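Local atomic coordinates of minor fimbrium anchoring subunit Mfa2 (Porphyromonas gingivalis, PDB entry 5NFI), a protein that attaches the minor Mfa1 fimbriae to the outer membrane and regulates their length, in a pilus system that mediates biofilm formation and adhesion to host cells and other bacteria. Residues T212-H217 and G221-R226; G186-K189 and T195-A198; V230-S235 and W276-Y281; F225-V230 and V269-N274; I242-R245 and D249-I252. All coordinates share one frame; numbering follows the deposited sequence.

Contact 1 of 5, residues T212-H217 and G221-R226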
# COMPACT_ATOMS: atom_id res chain seq x y z
N THR A 212 -10.36 3.41 -9.03
CA THR A 212 -11.57 4.17 -9.29
C THR A 212 -12.20 4.79 -8.06
O THR A 212 -12.68 4.08 -7.18
CB THR A 212 -12.60 3.29 -9.98
OG1 THR A 212 -12.07 2.84 -11.23
CG2 THR A 212 -13.88 4.06 -10.23
N LEU A 213 -12.21 6.11 -8.01
CA LEU A 213 -12.98 6.86 -7.02
C LEU A 213 -14.33 7.14 -7.66
O LEU A 213 -14.39 7.50 -8.84
CB LEU A 213 -12.27 8.15 -6.62
CG LEU A 213 -13.00 8.99 -5.58
CD1 LEU A 213 -13.03 8.24 -4.26
CD2 LEU A 213 -12.35 10.36 -5.43
N SER A 214 -15.42 6.96 -6.91
CA SER A 214 -16.73 7.14 -7.51
C SER A 214 -17.78 7.62 -6.52
O SER A 214 -17.68 7.36 -5.32
CB SER A 214 -17.21 5.86 -8.12
OG SER A 214 -17.96 5.16 -7.15
N VAL A 215 -18.80 8.32 -7.04
CA VAL A 215 -19.91 8.83 -6.24
C VAL A 215 -21.21 8.37 -6.85
O VAL A 215 -21.44 8.57 -8.07
CB VAL A 215 -19.93 10.37 -6.12
CG1 VAL A 215 -21.05 10.82 -5.18
CG2 VAL A 215 -18.61 10.89 -5.61
N THR A 216 -22.05 7.78 -6.01
CA THR A 216 -23.30 7.16 -6.44
C THR A 216 -24.52 7.68 -5.66
O THR A 216 -24.47 7.87 -4.45
CB THR A 216 -23.22 5.63 -6.27
OG1 THR A 216 -22.20 5.10 -7.12
CG2 THR A 216 -24.55 4.98 -6.60
N HIS A 217 -25.63 7.89 -6.35
CA HIS A 217 -26.88 8.21 -5.68
C HIS A 217 -27.51 6.90 -5.21
O HIS A 217 -28.03 6.14 -6.03
CB HIS A 217 -27.81 8.98 -6.62
CG HIS A 217 -29.08 9.44 -5.97
ND1 HIS A 217 -30.31 8.91 -6.30
CD2 HIS A 217 -29.31 10.36 -5.01
CE1 HIS A 217 -31.24 9.49 -5.56
NE2 HIS A 217 -30.66 10.37 -4.78
N GLY A 221 -29.20 4.27 -7.37
CA GLY A 221 -28.04 3.54 -7.82
C GLY A 221 -27.36 4.28 -8.95
O GLY A 221 -26.41 3.79 -9.53
N ARG A 222 -27.85 5.48 -9.25
CA ARG A 222 -27.26 6.29 -10.32
C ARG A 222 -25.89 6.82 -9.93
O ARG A 222 -25.76 7.73 -9.11
CB ARG A 222 -28.17 7.47 -10.66
CG ARG A 222 -27.52 8.48 -11.59
CD ARG A 222 -28.26 9.81 -11.53
NE ARG A 222 -27.83 10.72 -12.59
CZ ARG A 222 -28.43 10.82 -13.78
NH1 ARG A 222 -29.48 10.05 -14.05
NH2 ARG A 222 -27.98 11.67 -14.69
N GLU A 223 -24.86 6.24 -10.54
CA GLU A 223 -23.51 6.75 -10.37
C GLU A 223 -23.37 8.10 -11.07
O GLU A 223 -23.38 8.17 -12.29
CB GLU A 223 -22.49 5.75 -10.93
CG GLU A 223 -21.05 6.22 -10.81
CD GLU A 223 -20.06 5.21 -11.37
OE1 GLU A 223 -19.81 5.25 -12.60
OE2 GLU A 223 -19.54 4.39 -10.59
N ILE A 224 -23.24 9.17 -10.30
CA ILE A 224 -23.12 10.51 -10.86
C ILE A 224 -21.67 10.91 -11.11
O ILE A 224 -21.41 11.89 -11.80
CB ILE A 224 -23.78 11.57 -9.96
CG1 ILE A 224 -22.96 11.82 -8.70
CG2 ILE A 224 -25.19 11.16 -9.58
CD1 ILE A 224 -23.51 12.94 -7.83
N PHE A 225 -20.72 10.16 -10.55
CA PHE A 225 -19.31 10.49 -10.78
C PHE A 225 -18.37 9.28 -10.72
O PHE A 225 -18.53 8.36 -9.91
CB PHE A 225 -18.86 11.54 -9.76
CG PHE A 225 -17.41 11.90 -9.86
CD1 PHE A 225 -16.96 12.77 -10.83
CD2 PHE A 225 -16.49 11.38 -8.96
CE1 PHE A 225 -15.63 13.12 -10.92
CE2 PHE A 225 -15.14 11.73 -9.04
CZ PHE A 225 -14.72 12.61 -10.03
N ARG A 226 -17.37 9.28 -11.60
CA ARG A 226 -16.34 8.24 -11.64
C ARG A 226 -15.04 8.77 -12.24
O ARG A 226 -15.04 9.36 -13.31
CB ARG A 226 -16.84 7.04 -12.45
CG ARG A 226 -15.74 6.24 -13.13
CD ARG A 226 -16.28 5.02 -13.86
NE ARG A 226 -16.64 3.95 -12.93
CZ ARG A 226 -15.89 2.88 -12.69
NH1 ARG A 226 -14.72 2.72 -13.31
NH2 ARG A 226 -16.30 1.96 -11.81

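Contact 2 of 5, residues G186-K189 and T195-A198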
# COMPACT_ATOMS: atom_id res chain seq x y z
N GLY A 186 -15.95 2.35 3.15
CA GLY A 186 -16.00 3.79 3.35
C GLY A 186 -16.88 4.21 4.50
O GLY A 186 -18.08 4.43 4.32
N GLU A 187 -16.29 4.34 5.68
CA GLU A 187 -17.04 4.81 6.83
C GLU A 187 -17.28 6.32 6.69
O GLU A 187 -16.38 7.07 6.30
CB GLU A 187 -16.30 4.46 8.12
CG GLU A 187 -16.19 2.95 8.32
CD GLU A 187 -17.55 2.24 8.30
OE1 GLU A 187 -18.50 2.73 8.97
OE2 GLU A 187 -17.68 1.20 7.61
N THR A 188 -18.51 6.72 7.01
CA THR A 188 -19.08 7.99 6.55
C THR A 188 -19.59 8.91 7.68
O THR A 188 -20.00 8.45 8.75
CB THR A 188 -20.24 7.70 5.54
OG1 THR A 188 -19.68 7.46 4.24
CG2 THR A 188 -21.26 8.81 5.46
N LYS A 189 -19.51 10.21 7.43
CA LYS A 189 -20.15 11.23 8.24
C LYS A 189 -20.82 12.25 7.30
O LYS A 189 -20.16 12.86 6.47
CB LYS A 189 -19.12 11.92 9.14
CG LYS A 189 -19.60 12.40 10.50
CD LYS A 189 -18.42 12.50 11.49
CE LYS A 189 -17.14 13.03 10.82
NZ LYS A 189 -16.14 13.62 11.77
N THR A 195 -22.80 18.46 2.75
CA THR A 195 -21.49 17.82 2.69
C THR A 195 -21.45 16.42 3.30
O THR A 195 -21.98 16.18 4.38
CB THR A 195 -20.43 18.66 3.39
OG1 THR A 195 -20.65 20.05 3.13
CG2 THR A 195 -19.04 18.28 2.90
N CYS A 196 -20.80 15.50 2.59
CA CYS A 196 -20.63 14.13 3.07
C CYS A 196 -19.15 13.76 3.02
O CYS A 196 -18.48 14.01 2.02
CB CYS A 196 -21.46 13.14 2.24
SG CYS A 196 -21.43 11.44 2.88
N ARG A 197 -18.65 13.15 4.09
CA ARG A 197 -17.24 12.83 4.23
C ARG A 197 -17.07 11.33 4.44
O ARG A 197 -17.78 10.74 5.23
CB ARG A 197 -16.63 13.61 5.40
CG ARG A 197 -15.15 13.96 5.28
CD ARG A 197 -14.70 14.65 6.57
NE ARG A 197 -13.32 15.15 6.57
CZ ARG A 197 -12.95 16.33 6.08
NH1 ARG A 197 -13.85 17.13 5.51
NH2 ARG A 197 -11.67 16.72 6.13
N ALA A 198 -16.12 10.73 3.72
CA ALA A 198 -15.84 9.30 3.82
C ALA A 198 -14.34 9.06 4.05
O ALA A 198 -13.49 9.76 3.48
CB ALA A 198 -16.31 8.59 2.57

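Contact 3 of 5, residues V230-S235 and W276-Y281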
# COMPACT_ATOMS: atom_id res chain seq x y z
N VAL A 230 -5.58 7.70 -9.36
CA VAL A 230 -4.16 7.82 -9.64
C VAL A 230 -3.95 8.70 -10.87
O VAL A 230 -3.09 9.60 -10.86
CB VAL A 230 -3.51 6.44 -9.83
CG1 VAL A 230 -2.10 6.57 -10.39
CG2 VAL A 230 -3.48 5.70 -8.51
N GLY A 231 -4.73 8.45 -11.92
CA GLY A 231 -4.66 9.27 -13.12
C GLY A 231 -4.86 10.75 -12.83
O GLY A 231 -4.04 11.58 -13.20
N ALA A 232 -5.97 11.06 -12.15
CA ALA A 232 -6.25 12.41 -11.68
C ALA A 232 -5.02 12.99 -11.00
O ALA A 232 -4.59 14.09 -11.33
CB ALA A 232 -7.43 12.41 -10.73
N ILE A 233 -4.46 12.23 -10.06
CA ILE A 233 -3.29 12.69 -9.34
C ILE A 233 -2.14 13.02 -10.27
O ILE A 233 -1.64 14.13 -10.26
CB ILE A 233 -2.81 11.64 -8.34
CG1 ILE A 233 -3.75 11.62 -7.14
CG2 ILE A 233 -1.37 11.92 -7.91
CD1 ILE A 233 -3.29 10.73 -6.03
N LEU A 234 -1.77 12.07 -11.11
CA LEU A 234 -0.59 12.23 -11.95
C LEU A 234 -0.80 13.19 -13.11
O LEU A 234 -0.02 13.18 -14.07
CB LEU A 234 -0.14 10.87 -12.47
CG LEU A 234 0.44 10.01 -11.34
CD1 LEU A 234 1.11 8.75 -11.89
CD2 LEU A 234 1.42 10.81 -10.46
N SER A 235 -1.84 14.02 -13.02
CA SER A 235 -2.10 15.08 -14.00
C SER A 235 -1.63 16.44 -13.48
O SER A 235 -1.00 17.21 -14.20
CB SER A 235 -3.58 15.14 -14.35
OG SER A 235 -3.96 13.96 -15.03
N TRP A 276 -4.82 21.14 -4.00
CA TRP A 276 -4.65 21.54 -5.39
C TRP A 276 -5.91 21.28 -6.20
O TRP A 276 -6.57 20.26 -6.03
CB TRP A 276 -3.48 20.80 -6.02
CG TRP A 276 -2.19 20.96 -5.30
CD1 TRP A 276 -1.63 20.09 -4.39
CD2 TRP A 276 -1.27 22.05 -5.42
NE1 TRP A 276 -0.43 20.58 -3.95
CE2 TRP A 276 -0.18 21.78 -4.56
CE3 TRP A 276 -1.25 23.22 -6.18
CZ2 TRP A 276 0.91 22.64 -4.44
CZ3 TRP A 276 -0.16 24.08 -6.06
CH2 TRP A 276 0.90 23.78 -5.19
N LEU A 277 -6.25 22.21 -7.08
CA LEU A 277 -7.36 21.99 -7.99
C LEU A 277 -6.83 21.14 -9.14
O LEU A 277 -6.03 21.59 -9.94
CB LEU A 277 -7.95 23.31 -8.49
CG LEU A 277 -9.07 23.21 -9.52
CD1 LEU A 277 -10.21 22.38 -8.97
CD2 LEU A 277 -9.57 24.59 -10.03
N ILE A 278 -7.31 19.90 -9.19
CA ILE A 278 -6.79 18.90 -10.12
C ILE A 278 -7.51 18.93 -11.47
O ILE A 278 -6.89 18.81 -12.52
CB ILE A 278 -6.91 17.49 -9.50
CG1 ILE A 278 -5.98 17.37 -8.30
CG2 ILE A 278 -6.62 16.41 -10.51
CD1 ILE A 278 -4.58 17.87 -8.58
N HIS A 279 -8.83 19.09 -11.43
CA HIS A 279 -9.66 19.15 -12.63
C HIS A 279 -10.94 19.91 -12.35
O HIS A 279 -11.58 19.75 -11.30
CB HIS A 279 -10.02 17.75 -13.15
CG HIS A 279 -8.88 17.03 -13.80
ND1 HIS A 279 -8.35 15.86 -13.30
CD2 HIS A 279 -8.17 17.30 -14.93
CE1 HIS A 279 -7.37 15.44 -14.08
NE2 HIS A 279 -7.24 16.30 -15.07
N SER A 280 -11.29 20.78 -13.28
CA SER A 280 -12.62 21.34 -13.36
C SER A 280 -13.34 20.59 -14.48
O SER A 280 -12.69 19.91 -15.29
CB SER A 280 -12.59 22.86 -13.63
OG SER A 280 -12.07 23.59 -12.53
N TYR A 281 -14.66 20.69 -14.53
CA TYR A 281 -15.42 20.00 -15.55
C TYR A 281 -16.47 20.91 -16.18
O TYR A 281 -17.02 21.79 -15.52
CB TYR A 281 -16.08 18.76 -14.97
CG TYR A 281 -15.13 17.72 -14.42
CD1 TYR A 281 -14.37 16.92 -15.28
CD2 TYR A 281 -15.00 17.51 -13.05
CE1 TYR A 281 -13.50 15.95 -14.78
CE2 TYR A 281 -14.13 16.55 -12.55
CZ TYR A 281 -13.39 15.77 -13.41
OH TYR A 281 -12.54 14.80 -12.92

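Contact 4 of 5, residues F225-V230 and V269-N274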
# COMPACT_ATOMS: atom_id res chain seq x y z
N PHE A 225 -20.72 10.16 -10.55
CA PHE A 225 -19.31 10.49 -10.78
C PHE A 225 -18.37 9.28 -10.72
O PHE A 225 -18.53 8.36 -9.91
CB PHE A 225 -18.86 11.54 -9.76
CG PHE A 225 -17.41 11.90 -9.86
CD1 PHE A 225 -16.96 12.77 -10.83
CD2 PHE A 225 -16.49 11.38 -8.96
CE1 PHE A 225 -15.63 13.12 -10.92
CE2 PHE A 225 -15.14 11.73 -9.04
CZ PHE A 225 -14.72 12.61 -10.03
N ARG A 226 -17.37 9.28 -11.60
CA ARG A 226 -16.34 8.24 -11.64
C ARG A 226 -15.04 8.77 -12.24
O ARG A 226 -15.04 9.36 -13.31
CB ARG A 226 -16.84 7.04 -12.45
CG ARG A 226 -15.74 6.24 -13.13
CD ARG A 226 -16.28 5.02 -13.86
NE ARG A 226 -16.64 3.95 -12.93
CZ ARG A 226 -15.89 2.88 -12.69
NH1 ARG A 226 -14.72 2.72 -13.31
NH2 ARG A 226 -16.30 1.96 -11.81
N THR A 227 -13.93 8.59 -11.53
CA THR A 227 -12.61 8.94 -12.08
C THR A 227 -11.48 8.03 -11.58
O THR A 227 -11.56 7.47 -10.48
CB THR A 227 -12.21 10.39 -11.76
OG1 THR A 227 -10.98 10.70 -12.42
CG2 THR A 227 -12.01 10.59 -10.28
N ASP A 228 -10.43 7.88 -12.37
CA ASP A 228 -9.27 7.17 -11.84
C ASP A 228 -8.44 8.09 -10.96
O ASP A 228 -7.81 9.03 -11.45
CB ASP A 228 -8.39 6.61 -12.95
CG ASP A 228 -7.33 5.69 -12.41
OD1 ASP A 228 -7.61 4.47 -12.30
OD2 ASP A 228 -6.24 6.18 -12.05
N LEU A 229 -8.45 7.79 -9.66
CA LEU A 229 -7.73 8.56 -8.65
C LEU A 229 -6.26 8.77 -8.96
O LEU A 229 -5.74 9.88 -8.84
CB LEU A 229 -7.87 7.87 -7.30
CG LEU A 229 -7.42 8.70 -6.10
CD1 LEU A 229 -7.90 10.13 -6.26
CD2 LEU A 229 -7.97 8.08 -4.81
N VAL A 230 -5.58 7.70 -9.36
CA VAL A 230 -4.16 7.82 -9.64
C VAL A 230 -3.95 8.70 -10.87
O VAL A 230 -3.09 9.60 -10.86
CB VAL A 230 -3.51 6.44 -9.83
CG1 VAL A 230 -2.10 6.57 -10.39
CG2 VAL A 230 -3.48 5.70 -8.51
N VAL A 269 -17.98 18.97 -10.55
CA VAL A 269 -17.43 20.03 -11.41
C VAL A 269 -16.08 20.56 -10.93
O VAL A 269 -15.60 21.56 -11.45
CB VAL A 269 -18.39 21.24 -11.50
CG1 VAL A 269 -19.70 20.86 -12.18
CG2 VAL A 269 -18.65 21.81 -10.11
N GLN A 270 -15.50 19.89 -9.94
CA GLN A 270 -14.19 20.25 -9.39
C GLN A 270 -13.69 19.14 -8.47
O GLN A 270 -14.38 18.74 -7.52
CB GLN A 270 -14.24 21.55 -8.60
CG GLN A 270 -13.72 22.74 -9.36
CD GLN A 270 -13.75 24.02 -8.55
OE1 GLN A 270 -13.97 24.01 -7.33
NE2 GLN A 270 -13.53 25.15 -9.22
N ILE A 271 -12.49 18.65 -8.75
CA ILE A 271 -11.89 17.72 -7.83
C ILE A 271 -10.58 18.30 -7.27
O ILE A 271 -9.64 18.60 -8.00
CB ILE A 271 -11.65 16.35 -8.50
CG1 ILE A 271 -10.70 15.50 -7.66
CG2 ILE A 271 -11.12 16.52 -9.91
CD1 ILE A 271 -10.54 14.08 -8.15
N TRP A 272 -10.57 18.50 -5.95
CA TRP A 272 -9.40 19.00 -5.24
C TRP A 272 -8.69 17.83 -4.58
O TRP A 272 -9.35 16.96 -4.00
CB TRP A 272 -9.80 20.03 -4.18
CG TRP A 272 -10.46 21.27 -4.69
CD1 TRP A 272 -11.74 21.39 -5.17
CD2 TRP A 272 -9.89 22.59 -4.74
NE1 TRP A 272 -11.99 22.69 -5.53
CE2 TRP A 272 -10.88 23.45 -5.27
CE3 TRP A 272 -8.64 23.11 -4.41
CZ2 TRP A 272 -10.65 24.81 -5.47
CZ3 TRP A 272 -8.42 24.46 -4.60
CH2 TRP A 272 -9.41 25.30 -5.14
N ILE A 273 -7.37 17.80 -4.66
CA ILE A 273 -6.56 16.81 -3.94
C ILE A 273 -5.41 17.52 -3.22
O ILE A 273 -4.62 18.25 -3.84
CB ILE A 273 -6.00 15.72 -4.86
CG1 ILE A 273 -7.14 14.98 -5.55
CG2 ILE A 273 -5.20 14.68 -4.04
CD1 ILE A 273 -6.69 13.91 -6.52
N ASN A 274 -5.35 17.31 -1.91
CA ASN A 274 -4.38 17.94 -1.03
C ASN A 274 -4.22 19.43 -1.29
O ASN A 274 -3.11 19.97 -1.28
CB ASN A 274 -3.04 17.20 -1.14
CG ASN A 274 -3.11 15.80 -0.56
OD1 ASN A 274 -4.15 15.40 -0.02
ND2 ASN A 274 -2.04 15.03 -0.69

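Contact 5 of 5, residues I242-R245 and D249-I252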
# COMPACT_ATOMS: atom_id res chain seq x y z
N ILE A 242 1.89 16.38 -5.84
CA ILE A 242 1.27 15.19 -5.29
C ILE A 242 2.03 13.96 -5.76
O ILE A 242 1.71 13.33 -6.77
CB ILE A 242 -0.20 15.09 -5.66
CG1 ILE A 242 -0.94 16.31 -5.13
CG2 ILE A 242 -0.81 13.87 -5.04
CD1 ILE A 242 -2.38 16.33 -5.48
N ASN A 243 3.06 13.65 -5.00
CA ASN A 243 3.96 12.56 -5.31
C ASN A 243 3.62 11.32 -4.50
O ASN A 243 3.89 11.26 -3.29
CB ASN A 243 5.40 13.01 -5.04
CG ASN A 243 6.42 11.97 -5.44
OD1 ASN A 243 6.08 10.89 -5.93
ND2 ASN A 243 7.69 12.30 -5.25
N LEU A 244 3.03 10.33 -5.16
CA LEU A 244 2.58 9.09 -4.52
C LEU A 244 3.70 8.32 -3.84
O LEU A 244 3.46 7.51 -2.95
CB LEU A 244 1.92 8.17 -5.53
CG LEU A 244 0.70 8.69 -6.27
CD1 LEU A 244 0.24 7.63 -7.25
CD2 LEU A 244 -0.37 9.01 -5.27
N ARG A 245 4.94 8.57 -4.26
CA ARG A 245 6.06 7.80 -3.75
C ARG A 245 6.62 8.41 -2.48
O ARG A 245 7.56 7.88 -1.91
CB ARG A 245 7.14 7.63 -4.81
CG ARG A 245 6.62 7.30 -6.22
CD ARG A 245 5.46 6.26 -6.22
NE ARG A 245 5.57 5.23 -5.19
CZ ARG A 245 4.59 4.41 -4.83
NH1 ARG A 245 3.39 4.53 -5.39
NH2 ARG A 245 4.78 3.51 -3.87
N ASP A 249 -1.35 10.10 2.63
CA ASP A 249 -2.60 10.64 3.12
C ASP A 249 -3.19 11.58 2.09
O ASP A 249 -2.51 12.45 1.56
CB ASP A 249 -2.40 11.36 4.45
CG ASP A 249 -2.24 10.39 5.59
OD1 ASP A 249 -1.21 9.68 5.60
OD2 ASP A 249 -3.13 10.32 6.46
N PHE A 250 -4.47 11.39 1.79
CA PHE A 250 -5.06 12.11 0.67
C PHE A 250 -6.38 12.75 1.06
O PHE A 250 -7.37 12.06 1.29
CB PHE A 250 -5.23 11.16 -0.52
CG PHE A 250 -3.94 10.64 -1.08
CD1 PHE A 250 -3.35 9.49 -0.56
CD2 PHE A 250 -3.30 11.30 -2.12
CE1 PHE A 250 -2.15 9.01 -1.06
CE2 PHE A 250 -2.08 10.83 -2.63
CZ PHE A 250 -1.51 9.67 -2.09
N ASP A 251 -6.39 14.08 1.16
CA ASP A 251 -7.63 14.80 1.40
C ASP A 251 -8.18 15.22 0.05
O ASP A 251 -7.55 15.96 -0.69
CB ASP A 251 -7.43 16.02 2.31
CG ASP A 251 -8.69 16.37 3.09
OD1 ASP A 251 -9.74 15.72 2.84
OD2 ASP A 251 -8.67 17.27 3.96
N ILE A 252 -9.35 14.69 -0.28
CA ILE A 252 -9.96 14.90 -1.58
C ILE A 252 -11.28 15.61 -1.45
O ILE A 252 -12.14 15.21 -0.65
CB ILE A 252 -10.19 13.57 -2.32
CG1 ILE A 252 -8.88 12.76 -2.35
CG2 ILE A 252 -10.75 13.82 -3.73
CD1 ILE A 252 -8.98 11.47 -3.10

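Contact 1 of 5, residues T212-H217 and G221-R226
A twice-bulged antiparallel beta hairpin, strands 211-217 and 222-228, is centred on the hydrogen-bonded pair Val-215 and Phe-225. At the classic bulge, Ile-224 and Phe-225 both face Val-215: Phe-225 N gives a bond of 3.0 Å to Val-215 O, while Ile-224 N adds a weak, bent one to the same oxygen. Val-215 N returns a bond of 2.9 Å to Phe-225 O. Near the turn, Gly-221 and Arg-222 share His-217 in a G1 bulge, with Gly-221 N bound to His-217 O at 2.6 Å; the His-217 ring itself turns away to bond Thr-220 through ND1 and to meet Tyr-159 edge-to-face. Val-215 and Phe-225 share one face of the hairpin, CB to CB at 4.0 Å, and Leu-254 of strand 249-258 packs on both. Ser-214, Thr-216, Glu-223 and Arg-226 occupy the other face, where Glu-223 OE1 makes a weak salt bridge of 3.4 Å with Arg-226 NE, the carboxylate carbon CD lying in plane at the guanidinium's edge. A bend at chi3 (-75°) lays that group across Thr-212, whose methyl CG2 sits over the centre of one guanidinium face, 3.4 Å from Arg-226 CZ.

Contact 2 of 5, residues G186-K189 and T195-A198
Lys-189 and Arg-197 form the hydrogen-bonded pair of an antiparallel beta hairpin, strands 182-190 and 196-202. Lys-189 N reaches Arg-197 O at 2.8 Å, and Arg-197 N answers to Lys-189 O at the same length; both bonds are nearly straight at the hydrogen, 168° and 163°. The next pair, Thr-188 and Ala-198, is non-hydrogen-bonded and is flanked by CA-H...O contacts, Thr-188 CA to Arg-197 O at 3.3 Å and Ala-198 CA to Glu-187 O at 3.4 Å. Thr-188 spreads its two branches over its neighbours: OG1 lies beside Ala-198 CB and makes a weak bond of 3.4 Å to Gly-186 O, whereas CG2, set anti to the backbone N, leans on Cys-196 SG. On the other face the Lys-189 and Arg-197 chains run out from the paired backbone, Lys-189 NZ and Arg-197 NE staying 6.1 Å apart, and the extended Arg-197 chain lies on Thr-147 and Ser-149 before reaching a long, weak ion pair with Asp-251. Farther out, strand 133-151 borders strand 196-202 on its second edge through backbone bonds of Cys-196 to Val-150 and Ala-198 to Val-148, and Thr-195 OG1 is hydrogen-bonded to Asp-151 OD1.

Contact 3 of 5, residues V230-S235 and W276-Y281
Ala-232, in the one short helix 229-233, and Ile-278, in strand 276-280, bring their CA atoms to 6.7 Å, and no hydrogen bond joins the two segments. Contact is made by side chains leaning from the strand onto the end of the helix. Ile-278 uses its branch methyl: CG2, anti to the backbone N, is the branch that meets Ala-232, 4.1 Å from Ala-232 CB and also close to the carbonyl oxygen of that residue. His-279 comes in beside it with the edge of its imidazole: CE1 lies 4.0 Å from Ala-232 CA, near the ring plane, and 3.8 Å from Ser-235 CB, which approaches the ring obliquely. Ser-235 is held by its own helix end, OG bonding back to Gly-231 O at 3.0 Å from above the carbonyl plane and N bonding to Ala-232 O at 3.2 Å, while Leu-234 N closes the last turn on Val-230 O. Ile-278 and His-279 both face Ile-271 of the neighbouring strand 266-273, a classic beta bulge, consistent with two successive side chains leaning toward the helix.

Contact 4 of 5, residues F225-V230 and V269-N274
Leu-229 and Ile-273 make the closer of two apolar contacts, their CD1 methyls 4.0 Å apart where the side chains cross obliquely. Leu-229 stands at the start of helix 229-233, and its CG, anti to the backbone N (chi1 -168°), carries its methyls over to the strand. The second contact is looser: Thr-227 CG2 faces Ile-271 CD1 at 4.3 Å. Since the backbones stay nearly 10 Å apart, CA to CA, these side chains meet between facing layers of the beta sandwich, consistent with the transthyretin-like fold of the family. Leu-254 and Tyr-281 pack on Ile-271, Ile-242 and Ile-278 on Ile-273, and Ile-252 on Leu-229, extending the apolar layer around these contacts. The Phe-225 ring adds simple packing within its own segment, with Thr-227 N 4.2 Å above one face of Phe-225, offset toward the rim.

Polar interactions stay within each segment or go to its neighbours. Asp-228 is the N-cap of the helix: OD2 accepts from Gly-231 N, and OD1 accepts from Asn-211 N of the adjoining strand 211-217. On the outer side of the second strand, Trp-272 NE1 donates to Gln-270 OE1 at 3.0 Å, with the oxygen close to the indole plane but the donor well above the amide carbonyl plane. Beyond the strand end, Asn-274 OD1 takes Asp-251 N.

Contact 5 of 5, residues I242-R245 and D249-I252
Phe-250 alone reaches from strand 249-258 to the irregular loop 242-245, its ring bridging well-separated backbones, Ile-242 CA to Phe-250 CA 9.2 Å, with no hydrogen bond between the segments. This is side-chain packing at the end of a beta-sandwich strand. Phe-250 has CG beside its backbone N (chi1 -64°), which swings the ring from the strand toward the loop. Leu-244 reaches its outer end: CD2 lies 3.4 Å from Phe-250 CZ and 3.6 Å from Phe-250 CE2, the two side chains crossing at about a right angle and the methyl standing obliquely to the ring. Ile-242 arrives at the ring edge instead, CG2 near the plane and 4.1 Å from Phe-250 CE2. Ile-233 of helix 229-233 packs on all three side chains, so the cluster joins loop, helix and strand.

Strand 249-258 is fixed alongside strand 133-151 by backbone bonds of Phe-250 to Arg-145 and Thr-147, and Asp-249 adds a salt bridge to Arg-145. An Asx turn shapes the loop at Asn-243, on the side away from the strand. Asn-243 also rests against Glu-14 and Cys-15, the latter disulfide-linked to Cys-246 just past the loop. In the turn itself, Arg-245 N donates to Asn-243 OD1 at 3.1 Å, nearly straight at 159°, from above the amide carbonyl plane.

How the contacts relate
Contacts 4 and 5 are buried, purely apolar meetings of side chains across wide backbone gaps; contacts 1 and 2 are partly buried antiparallel hairpins built on backbone hydrogen bonds, with charged side chains toward the surface. Contact 3 lies between these, apolar at Ile-278 and more open where His-279 touches Ser-235, with no hydrogen bond across. Contact 1 passes its strand 222-228 directly to contact 4, sharing Phe-225 and Arg-226, and helix 229-233 then serves contacts 3 and 4. Strands 266-273 and 276-280 pair with each other, tying contact 3 to contact 4. Ile-233 links contact 3 to contact 5. Contact 2 stands apart, reaching contact 5 through the weak Arg-197 to Asp-251 pair.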